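Local coordinates for protein dinoflagellate luciferase (Lingulodinium polyedrum, PDB 1VPR) that catalyses the light-emitting oxidation of dinoflagellate luciferin, an open tetrapyrrole, by molecular oxygen, as one of three homologous pH-regulated luciferase domains, at residues W165-G170 with V301-V306. Residues are numbered along the deposited sequence; the frame is centred on the assembly and turned at random.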
loop_
_atom_site.group_PDB
_atom_site.type_symbol
_atom_site.label_atom_id
_atom_site.label_comp_id
_atom_site.label_asym_id
_atom_site.label_seq_id
_atom_site.Cartn_x
_atom_site.Cartn_y
_atom_site.Cartn_z
ATOM N N TRP A 165 -0.487 -2.165 -13.301
ATOM C CA TRP A 165 -1.520 -1.127 -13.229
ATOM C C TRP A 165 -0.866 0.219 -13.078
ATOM O O TRP A 165 0.066 0.362 -12.297
ATOM C CB TRP A 165 -2.410 -1.378 -12.007
ATOM C CG TRP A 165 -3.054 -2.737 -12.020
ATOM C CD1 TRP A 165 -2.475 -3.933 -11.669
ATOM C CD2 TRP A 165 -4.381 -3.043 -12.442
ATOM N NE1 TRP A 165 -3.376 -4.967 -11.850
ATOM C CE2 TRP A 165 -4.550 -4.444 -12.326
ATOM C CE3 TRP A 165 -5.454 -2.270 -12.909
ATOM C CZ2 TRP A 165 -5.750 -5.091 -12.667
ATOM C CZ3 TRP A 165 -6.659 -2.921 -13.248
ATOM C CH2 TRP A 165 -6.789 -4.313 -13.124
ATOM N N ILE A 166 -1.342 1.205 -13.821
ATOM C CA ILE A 166 -0.765 2.539 -13.747
ATOM C C ILE A 166 -1.772 3.531 -13.163
ATOM O O ILE A 166 -2.905 3.657 -13.635
ATOM C CB ILE A 166 -0.315 3.023 -15.155
ATOM C CG1 ILE A 166 0.893 2.215 -15.623
ATOM C CG2 ILE A 166 -0.004 4.521 -15.135
ATOM C CD1 ILE A 166 2.108 2.310 -14.685
ATOM N N THR A 167 -1.340 4.243 -12.132
ATOM C CA THR A 167 -2.174 5.230 -11.463
ATOM C C THR A 167 -2.576 6.378 -12.379
ATOM O O THR A 167 -1.709 7.032 -13.004
ATOM C CB THR A 167 -1.432 5.823 -10.268
ATOM O OG1 THR A 167 -0.983 4.757 -9.421
ATOM C CG2 THR A 167 -2.344 6.776 -9.496
ATOM N N VAL A 168 -3.880 6.653 -12.436
ATOM C CA VAL A 168 -4.360 7.738 -13.274
ATOM C C VAL A 168 -5.098 8.794 -12.457
ATOM O O VAL A 168 -5.478 9.846 -12.965
ATOM C CB VAL A 168 -5.235 7.214 -14.473
ATOM C CG1 VAL A 168 -4.343 6.458 -15.460
ATOM C CG2 VAL A 168 -6.379 6.297 -13.973
ATOM N N SER A 169 -5.278 8.535 -11.174
ATOM C CA SER A 169 -5.923 9.526 -10.323
ATOM C C SER A 169 -5.641 9.228 -8.873
ATOM O O SER A 169 -5.672 8.070 -8.448
ATOM C CB SER A 169 -7.435 9.562 -10.537
ATOM O OG SER A 169 -8.005 10.500 -9.633
ATOM N N GLY A 170 -5.352 10.284 -8.117
ATOM C CA GLY A 170 -5.093 10.118 -6.700
ATOM C C GLY A 170 -3.665 9.763 -6.365
ATOM O O GLY A 170 -3.389 9.335 -5.243
ATOM N N VAL A 301 -8.256 6.171 -5.374
ATOM C CA VAL A 301 -7.079 6.062 -6.229
ATOM C C VAL A 301 -7.590 5.252 -7.414
ATOM O O VAL A 301 -8.277 4.237 -7.224
ATOM C CB VAL A 301 -5.889 5.294 -5.540
ATOM C CG1 VAL A 301 -4.718 5.166 -6.529
ATOM C CG2 VAL A 301 -5.427 6.051 -4.303
ATOM N N PHE A 302 -7.312 5.713 -8.634
ATOM C CA PHE A 302 -7.723 4.979 -9.837
ATOM C C PHE A 302 -6.497 4.566 -10.625
ATOM O O PHE A 302 -5.544 5.359 -10.762
ATOM C CB PHE A 302 -8.612 5.830 -10.759
ATOM C CG PHE A 302 -10.009 6.045 -10.236
ATOM C CD1 PHE A 302 -10.267 7.036 -9.298
ATOM C CD2 PHE A 302 -11.056 5.246 -10.677
ATOM C CE1 PHE A 302 -11.550 7.232 -8.806
ATOM C CE2 PHE A 302 -12.340 5.437 -10.194
ATOM C CZ PHE A 302 -12.585 6.432 -9.256
ATOM N N TYR A 303 -6.533 3.339 -11.154
ATOM C CA TYR A 303 -5.441 2.786 -11.966
ATOM C C TYR A 303 -6.040 2.208 -13.231
ATOM O O TYR A 303 -7.191 1.729 -13.228
ATOM C CB TYR A 303 -4.742 1.607 -11.266
ATOM C CG TYR A 303 -4.353 1.809 -9.810
ATOM C CD1 TYR A 303 -5.271 1.595 -8.777
ATOM C CD2 TYR A 303 -3.050 2.119 -9.470
ATOM C CE1 TYR A 303 -4.879 1.680 -7.429
ATOM C CE2 TYR A 303 -2.643 2.199 -8.125
ATOM C CZ TYR A 303 -3.563 1.972 -7.115
ATOM O OH TYR A 303 -3.137 1.998 -5.798
ATOM N N VAL A 304 -5.271 2.228 -14.309
ATOM C CA VAL A 304 -5.734 1.626 -15.552
ATOM C C VAL A 304 -4.783 0.449 -15.833
ATOM O O VAL A 304 -3.571 0.545 -15.610
ATOM C CB VAL A 304 -5.745 2.642 -16.732
ATOM C CG1 VAL A 304 -4.322 3.184 -17.008
ATOM C CG2 VAL A 304 -6.299 1.960 -17.977
ATOM N N LYS A 305 -5.325 -0.678 -16.284
ATOM C CA LYS A 305 -4.491 -1.848 -16.538
ATOM C C LYS A 305 -3.728 -1.722 -17.866
ATOM O O LYS A 305 -4.333 -1.643 -18.942
ATOM C CB LYS A 305 -5.349 -3.112 -16.538
ATOM C CG LYS A 305 -4.540 -4.335 -16.159
ATOM C CD LYS A 305 -5.312 -5.617 -16.303
ATOM C CE LYS A 305 -4.495 -6.744 -15.720
ATOM N NZ LYS A 305 -5.249 -8.040 -15.772
ATOM N N VAL A 306 -2.399 -1.689 -17.794
ATOM C CA VAL A 306 -1.606 -1.540 -19.014
ATOM C C VAL A 306 -1.051 -2.880 -19.511
ATOM O O VAL A 306 -0.637 -3.000 -20.674
ATOM C CB VAL A 306 -0.468 -0.486 -18.815
ATOM C CG1 VAL A 306 -1.087 0.908 -18.497
ATOM C CG2 VAL A 306 0.477 -0.907 -17.680
#
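Residues 165-170 and 301-306 make an antiparallel contact between strands 163-169 and 297-307, first and last in chain order of the catalytic domain's ten-stranded sheet yet side by side in it. Ile166 and Val304 form a hydrogen-bonded pair: Ile166 N gives a nearly straight bond to Val304 O (2.9 Å, 175° at the hydrogen), and Val304 N answers to Ile166 O. Farther along, the register slips by one residue. Phe302 O accepts both Val168 N at 2.7 Å and Ser169 N at 3.2 Å, the second bond more bent (141°); both donors come from the same face of the carbonyl plane. Phe302 N to Ser169 O then restores the pairing. Gly170, beyond the strand, turns with positive phi, which glycine adopts readily.

On the face carrying Trp165, Thr167, Tyr303 and Lys305, the lysine lies across the indole. With CG anti to the backbone N (chi1 -154°) and the chain extended, Lys305 CG sits 3.6 Å from the centroid of the six-membered ring of Trp165, a CH-pi contact. The long methylenes suit this flat surface, while NZ is bound by Asn308 OD1 and His162 O. Thr167 OG1, 3.3 Å from Tyr303 CE2, bonds to Gly204 O; Tyr303 OH reaches Gln290.

On the face of Ile166, Val304, Phe302 and Ser169, Val304 CG1 meets CG1 of the bulge residue Val168 at 3.6 Å, Ile166 CG1 packs on Val306, and Phe302 CB lies against Ser169 CB. Pro84 and helix 87-100 cover parts of this side. Pairing first strand with last closes the up-and-down meander, with one classic beta bulge at Val168 and Ser169, consistent with the ten-stranded calycin barrel of fatty-acid-binding proteins, relatives of the lipocalins.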